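Local coordinates for spike protein P1 (Pseudoalteromonas phage pm2, PDB 2VVE) that binds the host receptor through its C-terminal region as the spike at the fivefold vertices of the phage capsid, at residues L27-S32 / N73-V78; V127-K132 / P239-K244; V153-Y158 / T173-T178; R134-S139 / T230-Y235. All coordinates share one frame; numbering follows the deposited sequence.

Contact 1 (L27-S32 / N73-V78)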
loop_
_atom_site.group_PDB
_atom_site.type_symbol
_atom_site.label_atom_id
_atom_site.label_comp_id
_atom_site.label_asym_id
_atom_site.label_seq_id
_atom_site.Cartn_x
_atom_site.Cartn_y
_atom_site.Cartn_z
ATOM N N LEU A 27 15.867 -24.634 -0.080
ATOM C CA LEU A 27 16.617 -25.043 1.112
ATOM C C LEU A 27 16.814 -26.552 1.130
ATOM O O LEU A 27 15.884 -27.302 0.791
ATOM C CB LEU A 27 15.855 -24.654 2.378
ATOM C CG LEU A 27 15.490 -23.179 2.523
ATOM C CD1 LEU A 27 14.392 -23.034 3.570
ATOM C CD2 LEU A 27 16.725 -22.338 2.846
ATOM N N PRO A 28 18.007 -27.011 1.563
ATOM C CA PRO A 28 18.265 -28.441 1.645
ATOM C C PRO A 28 17.736 -29.010 2.972
ATOM O O PRO A 28 17.429 -28.244 3.894
ATOM C CB PRO A 28 19.797 -28.513 1.586
ATOM C CG PRO A 28 20.250 -27.252 2.278
ATOM C CD PRO A 28 19.165 -26.212 2.018
ATOM N N GLU A 29 17.621 -30.330 3.073
ATOM C CA GLU A 29 17.380 -30.939 4.382
ATOM C C GLU A 29 18.593 -30.634 5.258
ATOM O O GLU A 29 19.738 -30.881 4.869
ATOM C CB GLU A 29 17.146 -32.442 4.296
ATOM C CG GLU A 29 16.779 -33.066 5.661
ATOM C CD GLU A 29 16.331 -34.509 5.573
ATOM O OE1 GLU A 29 15.558 -34.851 4.650
ATOM O OE2 GLU A 29 16.738 -35.303 6.452
ATOM N N ASP A 30 18.328 -30.079 6.434
ATOM C CA ASP A 30 19.385 -29.628 7.327
ATOM C C ASP A 30 18.842 -29.692 8.753
ATOM O O ASP A 30 18.067 -28.827 9.170
ATOM C CB ASP A 30 19.801 -28.206 6.920
ATOM C CG ASP A 30 20.851 -27.604 7.833
ATOM O OD1 ASP A 30 21.202 -28.211 8.870
ATOM O OD2 ASP A 30 21.310 -26.493 7.517
ATOM N N ALA A 31 19.253 -30.734 9.480
ATOM C CA ALA A 31 18.777 -30.989 10.844
ATOM C C ALA A 31 18.995 -29.805 11.795
ATOM O O ALA A 31 18.296 -29.682 12.797
ATOM C CB ALA A 31 19.427 -32.248 11.409
ATOM N N SER A 32 19.958 -28.940 11.485
ATOM C CA SER A 32 20.259 -27.815 12.376
ATOM C C SER A 32 19.265 -26.661 12.217
ATOM O O SER A 32 19.073 -25.869 13.151
ATOM C CB SER A 32 21.719 -27.351 12.234
ATOM O OG SER A 32 22.018 -26.867 10.927
ATOM N N ASN A 73 9.458 -23.098 8.608
ATOM C CA ASN A 73 9.980 -23.560 9.900
ATOM C C ASN A 73 10.338 -25.048 9.931
ATOM O O ASN A 73 10.446 -25.646 10.997
ATOM C CB ASN A 73 8.992 -23.269 11.033
ATOM C CG ASN A 73 8.839 -21.781 11.338
ATOM O OD1 ASN A 73 9.442 -20.925 10.704
ATOM N ND2 ASN A 73 8.000 -21.478 12.313
ATOM N N THR A 74 10.522 -25.636 8.757
ATOM C CA THR A 74 10.869 -27.050 8.649
ATOM C C THR A 74 12.383 -27.221 8.683
ATOM O O THR A 74 13.129 -26.236 8.586
ATOM C CB THR A 74 10.356 -27.636 7.328
ATOM O OG1 THR A 74 10.950 -26.930 6.219
ATOM C CG2 THR A 74 8.869 -27.510 7.255
ATOM N N PHE A 75 12.838 -28.464 8.817
ATOM C CA PHE A 75 14.255 -28.761 8.606
ATOM C C PHE A 75 14.467 -29.551 7.319
ATOM O O PHE A 75 15.598 -29.882 6.977
ATOM C CB PHE A 75 14.895 -29.481 9.806
ATOM C CG PHE A 75 14.388 -30.888 10.038
ATOM C CD1 PHE A 75 15.024 -31.987 9.456
ATOM C CD2 PHE A 75 13.306 -31.113 10.878
ATOM C CE1 PHE A 75 14.555 -33.285 9.680
ATOM C CE2 PHE A 75 12.832 -32.407 11.101
ATOM C CZ PHE A 75 13.469 -33.492 10.511
ATOM N N GLY A 76 13.373 -29.850 6.621
ATOM C CA GLY A 76 13.437 -30.655 5.407
ATOM C C GLY A 76 13.748 -29.835 4.167
ATOM O O GLY A 76 13.972 -28.618 4.257
ATOM N N SER A 77 13.761 -30.523 3.017
ATOM C CA SER A 77 13.952 -29.908 1.705
ATOM C C SER A 77 12.745 -29.031 1.374
ATOM O O SER A 77 11.608 -29.359 1.740
ATOM C CB SER A 77 14.102 -31.004 0.631
ATOM O OG SER A 77 14.231 -30.428 -0.657
ATOM N N VAL A 78 12.999 -27.912 0.697
ATOM C CA VAL A 78 11.941 -27.020 0.233
ATOM C C VAL A 78 12.312 -26.608 -1.195
ATOM O O VAL A 78 13.447 -26.207 -1.451
ATOM C CB VAL A 78 11.792 -25.771 1.131
ATOM C CG1 VAL A 78 10.667 -24.847 0.600
ATOM C CG2 VAL A 78 11.470 -26.174 2.586
HETATM O O HOH W 1 13.525 -33.423 3.304
#
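Phe75 opens the meeting with residues 27-32 by putting its carbonyl and its ring to work at once. Its O accepts from Asp30 N at 2.8 Å, and the bond is nearly straight, with 171° at the hydrogen. Phe75 CB lies 3.3 Å from Asp30 O. CG stands between the backbone N and the carbonyl carbon (chi1 68°), which places the ring with CD1 4.1 Å from Ala31 CA. The methylene CG of Glu29 also approaches this ring, obliquely, and Arg10 of the second subunit packs on it as well. Asp30 closes an Asx turn of its own, in which OD1 takes both OG and N of Ser32 from the same face of the carboxylate.

Gly76 brings its backbone closest to Glu29, their CA atoms being 4.1 Å apart, while its O is bonded by Arg33. Ser77 N donates to a water that in turn donates to Glu29 OE1, so the extended glutamate reaches back to the backbone through one solvent molecule. The OG of Ser77 instead bonds Glu25. At Val78 the pairing becomes regular: its N donates to Leu27 O at 3.0 Å and its O accepts from Leu27 N at 3.2 Å, an antiparallel hydrogen-bonded pair whose two CB atoms stand 4.4 Å apart. One loop thus leaves strand 24-27 and the other leads into its antiparallel neighbour 78-81, in the second jelly-roll domain.

Contact 2 (V127-K132 / P239-K244)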
loop_
_atom_site.group_PDB
_atom_site.type_symbol
_atom_site.label_atom_id
_atom_site.label_comp_id
_atom_site.label_asym_id
_atom_site.label_seq_id
_atom_site.Cartn_x
_atom_site.Cartn_y
_atom_site.Cartn_z
ATOM N N VAL A 127 29.333 -4.730 -10.894
ATOM C CA VAL A 127 29.862 -6.030 -11.325
ATOM C C VAL A 127 29.709 -6.163 -12.848
ATOM O O VAL A 127 28.592 -6.076 -13.361
ATOM C CB VAL A 127 29.147 -7.213 -10.616
ATOM C CG1 VAL A 127 29.644 -8.550 -11.163
ATOM C CG2 VAL A 127 29.339 -7.156 -9.096
ATOM N N PRO A 128 30.827 -6.359 -13.578
ATOM C CA PRO A 128 30.729 -6.463 -15.041
ATOM C C PRO A 128 29.932 -7.686 -15.491
ATOM O O PRO A 128 30.029 -8.763 -14.879
ATOM C CB PRO A 128 32.188 -6.580 -15.499
ATOM C CG PRO A 128 33.021 -6.101 -14.312
ATOM C CD PRO A 128 32.221 -6.473 -13.103
ATOM N N PHE A 129 29.159 -7.518 -16.560
ATOM C CA PHE A 129 28.351 -8.604 -17.100
ATOM C C PHE A 129 28.273 -8.533 -18.618
ATOM O O PHE A 129 28.449 -7.465 -19.208
ATOM C CB PHE A 129 26.945 -8.594 -16.489
ATOM C CG PHE A 129 26.126 -7.385 -16.857
ATOM C CD1 PHE A 129 25.312 -7.401 -17.987
ATOM C CD2 PHE A 129 26.163 -6.233 -16.067
ATOM C CE1 PHE A 129 24.545 -6.285 -18.337
ATOM C CE2 PHE A 129 25.406 -5.109 -16.404
ATOM C CZ PHE A 129 24.594 -5.134 -17.542
ATOM N N SER A 130 28.031 -9.684 -19.236
ATOM C CA SER A 130 27.912 -9.780 -20.696
ATOM C C SER A 130 26.521 -9.389 -21.179
ATOM O O SER A 130 25.520 -9.947 -20.728
ATOM C CB SER A 130 28.233 -11.202 -21.166
ATOM O OG SER A 130 27.994 -11.345 -22.561
ATOM N N LEU A 131 26.472 -8.431 -22.105
ATOM C CA LEU A 131 25.244 -8.085 -22.809
ATOM C C LEU A 131 25.444 -8.335 -24.294
ATOM O O LEU A 131 26.384 -7.813 -24.906
ATOM C CB LEU A 131 24.857 -6.623 -22.550
ATOM C CG LEU A 131 23.515 -6.089 -23.074
ATOM C CD1 LEU A 131 22.330 -6.864 -22.509
ATOM C CD2 LEU A 131 23.368 -4.610 -22.738
ATOM N N LYS A 132 24.548 -9.126 -24.870
ATOM C CA LYS A 132 24.688 -9.559 -26.249
ATOM C C LYS A 132 23.471 -9.225 -27.089
ATOM O O LYS A 132 22.380 -9.007 -26.566
ATOM C CB LYS A 132 24.918 -11.067 -26.304
ATOM C CG LYS A 132 26.250 -11.540 -25.740
ATOM C CD LYS A 132 26.296 -13.060 -25.781
ATOM C CE LYS A 132 27.550 -13.620 -25.115
ATOM N NZ LYS A 132 27.492 -15.121 -25.010
ATOM N N PRO A 239 25.603 -15.867 -16.232
ATOM C CA PRO A 239 24.937 -16.367 -15.014
ATOM C C PRO A 239 24.494 -15.268 -14.034
ATOM O O PRO A 239 23.561 -15.467 -13.249
ATOM C CB PRO A 239 26.013 -17.247 -14.358
ATOM C CG PRO A 239 26.932 -17.637 -15.467
ATOM C CD PRO A 239 26.909 -16.516 -16.463
ATOM N N LEU A 240 25.155 -14.115 -14.076
ATOM C CA LEU A 240 24.746 -12.978 -13.237
ATOM C C LEU A 240 23.431 -12.336 -13.696
ATOM O O LEU A 240 22.788 -11.618 -12.933
ATOM C CB LEU A 240 25.835 -11.909 -13.223
ATOM C CG LEU A 240 27.208 -12.266 -12.662
ATOM C CD1 LEU A 240 28.249 -11.287 -13.217
ATOM C CD2 LEU A 240 27.192 -12.279 -11.133
ATOM N N LEU A 241 23.056 -12.560 -14.954
ATOM C CA LEU A 241 21.866 -11.926 -15.524
ATOM C C LEU A 241 20.748 -12.915 -15.783
ATOM O O LEU A 241 19.575 -12.532 -15.854
ATOM C CB LEU A 241 22.209 -11.189 -16.823
ATOM C CG LEU A 241 22.632 -9.720 -16.720
ATOM C CD1 LEU A 241 21.446 -8.819 -16.423
ATOM C CD2 LEU A 241 23.699 -9.537 -15.655
ATOM N N THR A 242 21.110 -14.185 -15.938
ATOM C CA THR A 242 20.111 -15.218 -16.176
ATOM C C THR A 242 19.349 -15.537 -14.889
ATOM O O THR A 242 18.245 -16.052 -14.950
ATOM C CB THR A 242 20.705 -16.498 -16.782
ATOM O OG1 THR A 242 21.638 -17.096 -15.869
ATOM C CG2 THR A 242 21.421 -16.177 -18.091
ATOM N N VAL A 243 19.963 -15.240 -13.745
ATOM C CA VAL A 243 19.307 -15.313 -12.435
ATOM C C VAL A 243 18.072 -14.396 -12.470
ATOM O O VAL A 243 18.130 -13.286 -13.003
ATOM C CB VAL A 243 20.312 -14.931 -11.294
ATOM C CG1 VAL A 243 20.780 -13.478 -11.409
ATOM C CG2 VAL A 243 19.735 -15.187 -9.914
ATOM N N LYS A 244 16.954 -14.884 -11.949
ATOM C CA LYS A 244 15.678 -14.156 -12.003
ATOM C C LYS A 244 15.579 -13.124 -10.873
ATOM O O LYS A 244 14.715 -12.242 -10.870
ATOM C CB LYS A 244 14.502 -15.136 -11.959
ATOM C CG LYS A 244 14.613 -16.345 -12.909
ATOM C CD LYS A 244 14.798 -15.937 -14.369
ATOM C CE LYS A 244 15.351 -17.092 -15.192
ATOM N NZ LYS A 244 15.886 -16.602 -16.497
#
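Leu241 and Phe129 make the inner part of an apolar contact in which no hydrogen bond passes between the two segments. The branch that touches is CD2 of Leu241: it lies 3.5 Å from Phe129 CG and equally close to CB and CD1, an oblique approach concentrated at the root of the ring. Phe129 holds CG between its backbone N and carbonyl carbon (chi1 66°), which swings the ring back along its own strand until Val127 O lies at its edge, in plane. Phe90 of strand 88-91 also packs on Leu241, and Val195 on Phe129.

A second apolar cluster forms farther out, round CD1 of Leu240. This methyl meets Val127 CG1 at 3.7 Å, with the two side chains crossing at about a right angle, approaches Phe129 CB at 4.4 Å and rests 3.5 Å from Pro128 O. Leu124 adds to the same cluster.

The polar tie is indirect: the carboxylate of Asp238 accepts from Ser130 N through OD2 and from Leu240 N through OD1.

Even the nearest CA atoms, those of Phe129 and Leu240, are 6.9 Å apart, evidence that side chains and not backbone pairing join the segments. A short, weakly bonded helical turn, linking strand 229-236 to strand 245-253 of a different sheet, is set by its leucines against strand 129-137, whose own sheet (88-91, 229-236, 129-137, 189-195) has the 1-4-2-3 strand order of a jelly roll.

Contact 3 (V153-Y158 / T173-T178)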
loop_
_atom_site.group_PDB
_atom_site.type_symbol
_atom_site.label_atom_id
_atom_site.label_comp_id
_atom_site.label_asym_id
_atom_site.label_seq_id
_atom_site.Cartn_x
_atom_site.Cartn_y
_atom_site.Cartn_z
ATOM N N VAL A 153 28.499 -0.758 -41.171
ATOM C CA VAL A 153 27.633 -0.849 -39.998
ATOM C C VAL A 153 28.455 -0.915 -38.706
ATOM O O VAL A 153 29.569 -1.446 -38.679
ATOM C CB VAL A 153 26.659 -2.064 -40.058
ATOM C CG1 VAL A 153 25.758 -1.993 -41.296
ATOM C CG2 VAL A 153 27.412 -3.377 -40.033
ATOM N N LYS A 154 27.904 -0.341 -37.647
ATOM C CA LYS A 154 28.478 -0.470 -36.319
ATOM C C LYS A 154 27.347 -0.362 -35.291
ATOM O O LYS A 154 27.024 0.742 -34.829
ATOM C CB LYS A 154 29.591 0.564 -36.077
ATOM C CG LYS A 154 30.274 0.425 -34.705
ATOM C CD LYS A 154 31.602 1.160 -34.628
ATOM C CE LYS A 154 32.753 0.288 -35.089
ATOM N NZ LYS A 154 34.040 1.029 -35.020
ATOM N N PRO A 155 26.727 -1.513 -34.946
ATOM C CA PRO A 155 25.635 -1.508 -33.973
ATOM C C PRO A 155 26.142 -1.139 -32.577
ATOM O O PRO A 155 27.306 -1.389 -32.259
ATOM C CB PRO A 155 25.107 -2.951 -34.015
ATOM C CG PRO A 155 26.274 -3.764 -34.535
ATOM C CD PRO A 155 27.001 -2.864 -35.477
ATOM N N ALA A 156 25.291 -0.521 -31.768
ATOM C CA ALA A 156 25.679 -0.162 -30.398
ATOM C C ALA A 156 24.507 -0.291 -29.441
ATOM O O ALA A 156 23.346 -0.329 -29.874
ATOM C CB ALA A 156 26.250 1.254 -30.347
ATOM N N PHE A 157 24.825 -0.410 -28.151
ATOM C CA PHE A 157 23.873 -0.094 -27.089
ATOM C C PHE A 157 24.274 1.249 -26.551
ATOM O O PHE A 157 25.434 1.430 -26.169
ATOM C CB PHE A 157 23.955 -1.097 -25.939
ATOM C CG PHE A 157 23.667 -2.509 -26.340
ATOM C CD1 PHE A 157 22.440 -2.854 -26.899
ATOM C CD2 PHE A 157 24.622 -3.500 -26.143
ATOM C CE1 PHE A 157 22.162 -4.191 -27.257
ATOM C CE2 PHE A 157 24.369 -4.837 -26.509
ATOM C CZ PHE A 157 23.131 -5.177 -27.062
ATOM N N TYR A 158 23.330 2.195 -26.546
ATOM C CA TYR A 158 23.509 3.428 -25.788
ATOM C C TYR A 158 22.825 3.222 -24.437
ATOM O O TYR A 158 21.620 2.986 -24.390
ATOM C CB TYR A 158 22.865 4.626 -26.498
ATOM C CG TYR A 158 23.536 5.090 -27.776
ATOM C CD1 TYR A 158 24.774 4.571 -28.201
ATOM C CD2 TYR A 158 22.931 6.057 -28.560
ATOM C CE1 TYR A 158 25.366 5.019 -29.380
ATOM C CE2 TYR A 158 23.512 6.503 -29.726
ATOM C CZ TYR A 158 24.721 6.003 -30.134
ATOM O OH TYR A 158 25.258 6.507 -31.307
ATOM N N THR A 173 30.164 -0.789 -28.006
ATOM C CA THR A 173 30.336 -1.504 -29.283
ATOM C C THR A 173 31.318 -2.672 -29.156
ATOM O O THR A 173 32.143 -2.704 -28.230
ATOM C CB THR A 173 30.841 -0.557 -30.411
ATOM O OG1 THR A 173 32.063 0.066 -30.000
ATOM C CG2 THR A 173 29.804 0.532 -30.746
ATOM N N SER A 174 31.243 -3.623 -30.090
ATOM C CA SER A 174 32.208 -4.740 -30.119
ATOM C C SER A 174 32.744 -5.083 -31.511
ATOM O O SER A 174 33.791 -5.729 -31.632
ATOM C CB SER A 174 31.615 -5.997 -29.470
ATOM O OG SER A 174 30.660 -6.626 -30.320
ATOM N N TYR A 175 32.024 -4.680 -32.557
ATOM C CA TYR A 175 32.448 -4.953 -33.948
ATOM C C TYR A 175 31.936 -3.899 -34.931
ATOM O O TYR A 175 30.916 -3.241 -34.688
ATOM C CB TYR A 175 31.997 -6.358 -34.422
ATOM C CG TYR A 175 30.536 -6.446 -34.851
ATOM C CD1 TYR A 175 30.151 -6.207 -36.179
ATOM C CD2 TYR A 175 29.542 -6.772 -33.929
ATOM C CE1 TYR A 175 28.806 -6.286 -36.571
ATOM C CE2 TYR A 175 28.207 -6.854 -34.307
ATOM C CZ TYR A 175 27.843 -6.606 -35.622
ATOM O OH TYR A 175 26.511 -6.692 -35.962
ATOM N N GLY A 176 32.661 -3.747 -36.037
ATOM C CA GLY A 176 32.153 -3.053 -37.223
ATOM C C GLY A 176 32.211 -4.000 -38.411
ATOM O O GLY A 176 33.009 -4.938 -38.418
ATOM N N SER A 177 31.370 -3.762 -39.414
ATOM C CA SER A 177 31.328 -4.627 -40.604
ATOM C C SER A 177 31.018 -3.821 -41.853
ATOM O O SER A 177 30.233 -2.870 -41.814
ATOM C CB SER A 177 30.274 -5.727 -40.418
ATOM O OG SER A 177 30.149 -6.536 -41.572
ATOM N N THR A 178 31.632 -4.203 -42.968
ATOM C CA THR A 178 31.400 -3.509 -44.222
ATOM C C THR A 178 31.196 -4.516 -45.340
ATOM O O THR A 178 31.916 -5.519 -45.443
ATOM C CB THR A 178 32.558 -2.533 -44.567
ATOM O OG1 THR A 178 32.821 -1.684 -43.445
ATOM C CG2 THR A 178 32.196 -1.654 -45.752
HETATM O O HOH W 2 29.431 -3.125 -32.435
#
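Tyr175 has CG between its backbone N and carbonyl carbon (chi1 79°), which folds the ring back over Pro155 although its CB starts away from residues 153-158. The proline crosses it at about a right angle: Pro155 CG reaches Tyr175 CZ at 3.4 Å, and CD stands 4.3 Å from the ring centroid, 28° off the normal, an off-centre CH-pi contact. The hydroxyl continues beyond the proline to His137. Thr173 CG2 meets Ala156 CB at 3.6 Å and Pro155 O at 3.5 Å. Lys154 sends its CG past Tyr175 O and bends at chi3 (-88°), bringing CE to 4.0 Å from Gly176 CA.

Backbone pairing is confined to one end. Val153 N donates to Ser177 O at 2.8 Å, and Ser177 N donates in return to Val153 O; beside them, Val153 CG2 packs on Ser177 CB. Between this pair and Thr173 the chains part round a water that accepts from Ser174 N and donates to the carbonyls of Pro155 and Tyr175. Strand 151-160 shares its sheet with 116-120, 200-208 and 169-172, and Tyr175 and Pro155 pack against Val135 and Phe231 of the facing sheet, consistent with a jelly-roll-type sandwich.

Contact 4 (R134-S139 / T230-Y235)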
loop_
_atom_site.group_PDB
_atom_site.type_symbol
_atom_site.label_atom_id
_atom_site.label_comp_id
_atom_site.label_asym_id
_atom_site.label_seq_id
_atom_site.Cartn_x
_atom_site.Cartn_y
_atom_site.Cartn_z
ATOM N N ARG A 134 21.831 -10.624 -31.088
ATOM C CA ARG A 134 21.860 -11.254 -32.397
ATOM C C ARG A 134 21.432 -10.174 -33.396
ATOM O O ARG A 134 20.320 -9.629 -33.322
ATOM C CB ARG A 134 20.924 -12.475 -32.425
ATOM C CG ARG A 134 20.764 -13.120 -33.792
ATOM C CD ARG A 134 19.820 -14.316 -33.757
ATOM N NE ARG A 134 19.792 -14.976 -35.061
ATOM C CZ ARG A 134 19.270 -16.177 -35.288
ATOM N NH1 ARG A 134 19.307 -16.690 -36.511
ATOM N NH2 ARG A 134 18.714 -16.868 -34.298
ATOM N N VAL A 135 22.343 -9.831 -34.299
ATOM C CA VAL A 135 22.183 -8.637 -35.119
ATOM C C VAL A 135 22.175 -9.005 -36.599
ATOM O O VAL A 135 23.045 -9.738 -37.074
ATOM C CB VAL A 135 23.293 -7.571 -34.805
ATOM C CG1 VAL A 135 23.122 -6.358 -35.660
ATOM C CG2 VAL A 135 23.255 -7.151 -33.347
ATOM N N ARG A 136 21.175 -8.501 -37.313
ATOM C CA ARG A 136 21.027 -8.802 -38.729
ATOM C C ARG A 136 21.153 -7.532 -39.558
ATOM O O ARG A 136 20.357 -6.592 -39.422
ATOM C CB ARG A 136 19.685 -9.502 -38.998
ATOM C CG ARG A 136 19.474 -9.917 -40.463
ATOM C CD ARG A 136 18.232 -10.744 -40.624
ATOM N NE ARG A 136 18.307 -11.946 -39.803
ATOM C CZ ARG A 136 17.252 -12.648 -39.410
ATOM N NH1 ARG A 136 16.028 -12.272 -39.764
ATOM N NH2 ARG A 136 17.429 -13.722 -38.649
ATOM N N HIS A 137 22.156 -7.519 -40.423
ATOM C CA HIS A 137 22.316 -6.452 -41.400
ATOM C C HIS A 137 21.815 -6.921 -42.766
ATOM O O HIS A 137 22.175 -8.001 -43.235
ATOM C CB HIS A 137 23.782 -6.018 -41.471
ATOM C CG HIS A 137 24.397 -5.771 -40.128
ATOM N ND1 HIS A 137 24.102 -4.657 -39.373
ATOM C CD2 HIS A 137 25.302 -6.483 -39.412
ATOM C CE1 HIS A 137 24.790 -4.698 -38.243
ATOM N NE2 HIS A 137 25.531 -5.792 -38.245
ATOM N N LYS A 138 20.959 -6.120 -43.382
ATOM C CA LYS A 138 20.460 -6.420 -44.729
ATOM C C LYS A 138 20.342 -5.118 -45.505
ATOM O O LYS A 138 19.590 -4.219 -45.105
ATOM C CB LYS A 138 19.110 -7.151 -44.651
ATOM C CG LYS A 138 18.561 -7.650 -45.984
ATOM C CD LYS A 138 17.266 -8.434 -45.762
ATOM C CE LYS A 138 16.770 -9.104 -47.033
ATOM N NZ LYS A 138 16.251 -8.126 -48.027
ATOM N N SER A 139 21.106 -5.016 -46.595
ATOM C CA SER A 139 21.149 -3.806 -47.413
ATOM C C SER A 139 20.683 -4.019 -48.857
ATOM O O SER A 139 20.124 -3.103 -49.458
ATOM C CB SER A 139 22.543 -3.162 -47.373
ATOM O OG SER A 139 23.539 -3.996 -47.943
ATOM N N THR A 230 19.049 -4.726 -37.809
ATOM C CA THR A 230 17.961 -5.179 -36.940
ATOM C C THR A 230 18.494 -5.975 -35.745
ATOM O O THR A 230 19.286 -6.920 -35.907
ATOM C CB THR A 230 16.930 -6.049 -37.719
ATOM O OG1 THR A 230 16.424 -5.317 -38.843
ATOM C CG2 THR A 230 15.755 -6.477 -36.808
ATOM N N PHE A 231 18.047 -5.602 -34.547
ATOM C CA PHE A 231 18.402 -6.343 -33.328
ATOM C C PHE A 231 17.431 -7.504 -33.115
ATOM O O PHE A 231 16.474 -7.413 -32.348
ATOM C CB PHE A 231 18.464 -5.427 -32.096
ATOM C CG PHE A 231 19.612 -4.460 -32.123
ATOM C CD1 PHE A 231 20.778 -4.729 -31.422
ATOM C CD2 PHE A 231 19.535 -3.291 -32.872
ATOM C CE1 PHE A 231 21.863 -3.835 -31.457
ATOM C CE2 PHE A 231 20.606 -2.394 -32.921
ATOM C CZ PHE A 231 21.771 -2.663 -32.208
ATOM N N ILE A 232 17.689 -8.598 -33.827
ATOM C CA ILE A 232 16.840 -9.794 -33.785
ATOM C C ILE A 232 16.516 -10.253 -32.344
ATOM O O ILE A 232 15.351 -10.530 -32.004
ATOM C CB ILE A 232 17.492 -10.941 -34.609
ATOM C CG1 ILE A 232 17.623 -10.530 -36.092
ATOM C CG2 ILE A 232 16.724 -12.248 -34.443
ATOM C CD1 ILE A 232 16.284 -10.265 -36.787
ATOM N N GLU A 233 17.545 -10.300 -31.501
ATOM C CA GLU A 233 17.395 -10.678 -30.105
ATOM C C GLU A 233 18.431 -9.936 -29.265
ATOM O O GLU A 233 19.588 -9.867 -29.642
ATOM C CB GLU A 233 17.593 -12.191 -29.966
ATOM C CG GLU A 233 17.226 -12.762 -28.604
ATOM C CD GLU A 233 17.737 -14.183 -28.409
ATOM O OE1 GLU A 233 18.406 -14.728 -29.323
ATOM O OE2 GLU A 233 17.475 -14.748 -27.329
ATOM N N VAL A 234 17.997 -9.341 -28.158
ATOM C CA VAL A 234 18.915 -8.766 -27.174
ATOM C C VAL A 234 18.776 -9.609 -25.902
ATOM O O VAL A 234 17.668 -9.778 -25.369
ATOM C CB VAL A 234 18.621 -7.278 -26.877
ATOM C CG1 VAL A 234 19.661 -6.719 -25.880
ATOM C CG2 VAL A 234 18.598 -6.455 -28.190
ATOM N N TYR A 235 19.902 -10.128 -25.419
ATOM C CA TYR A 235 19.870 -11.159 -24.371
ATOM C C TYR A 235 21.164 -11.200 -23.581
ATOM O O TYR A 235 22.131 -10.507 -23.898
ATOM C CB TYR A 235 19.611 -12.539 -25.009
ATOM C CG TYR A 235 20.737 -13.026 -25.899
ATOM C CD1 TYR A 235 21.730 -13.882 -25.399
ATOM C CD2 TYR A 235 20.832 -12.614 -27.231
ATOM C CE1 TYR A 235 22.778 -14.315 -26.201
ATOM C CE2 TYR A 235 21.884 -13.049 -28.043
ATOM C CZ TYR A 235 22.851 -13.900 -27.517
ATOM O OH TYR A 235 23.892 -14.325 -28.312
HETATM O O HOH W 3 17.332 -15.493 -31.715
HETATM O O HOH W 4 18.143 -5.733 -40.904
#
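Arg136 can be traced outward along Ile232, which it crosses obliquely. Its CB lies 3.7 Å from Ile232 CG1. CG then extends anti to the backbone N (chi1 -177°), and a bend at chi3 (-59°) turns the chain so that NE stands about equally far from CG1 and CD1 of the isoleucine. At the tip, CZ and NH1 meet the CD1 methyl, which sits over one face of the guanidinium, 3.6 Å above the plane and over its centre. The polar end is held elsewhere: NE makes a salt bridge to Asp188 OD1.

Ile232 has a second methyl for the neighbouring arginine. Its CG2 approaches Arg134 CD at 3.8 Å, and Arg134, extended from CG to NE, also forms a salt bridge to Asp188, so one carboxylate pairs with both arginines. A water links Arg134 NH2 to Glu233 OE1.

This placement is consistent with a classic beta bulge, in which Ile232 and Glu233 both face Arg134; it overlaps an inverse gamma turn centred on Phe231, whose closing bond is weak. The two strands are antiparallel neighbours in a four-stranded sheet of a jelly-roll-type fold. Backbone bonds run through the bulge, where Arg134 N donates to Glu233 O at 2.8 Å but the return bond from Glu233 N to Arg134 O is weak at 3.4 Å. Beyond it, Arg136 and Thr230 exchange two bonds, Arg136 N to Thr230 O being almost straight at 174°. On the other face, Val135 CG2 lies 4.0 Å from Phe231 CD1, with Leu191 packed on both.

All four contacts are partly buried: contact 4 has no exposed touching residue, contacts 1 and 3 have several, and contact 2 has its centre about 7 Å from the chain's centre, nearest of the four. Contact 1 stands apart, about 50 Å from contact 3 between centres, and alone meets another subunit. Contacts 2 and 4 share strand 129-137, the former apolar across its segments, the latter dominated by backbone pairing and arginines; Lys132 N and Tyr235 O, 2.9 Å apart, probably join them. Contact 3, in the other sheet, meets contact 4 through Tyr175 OH and His137 NE2, 2.6 Å apart. Its water bridges backbone atoms, whereas that of contact 1 joins a side chain to backbone.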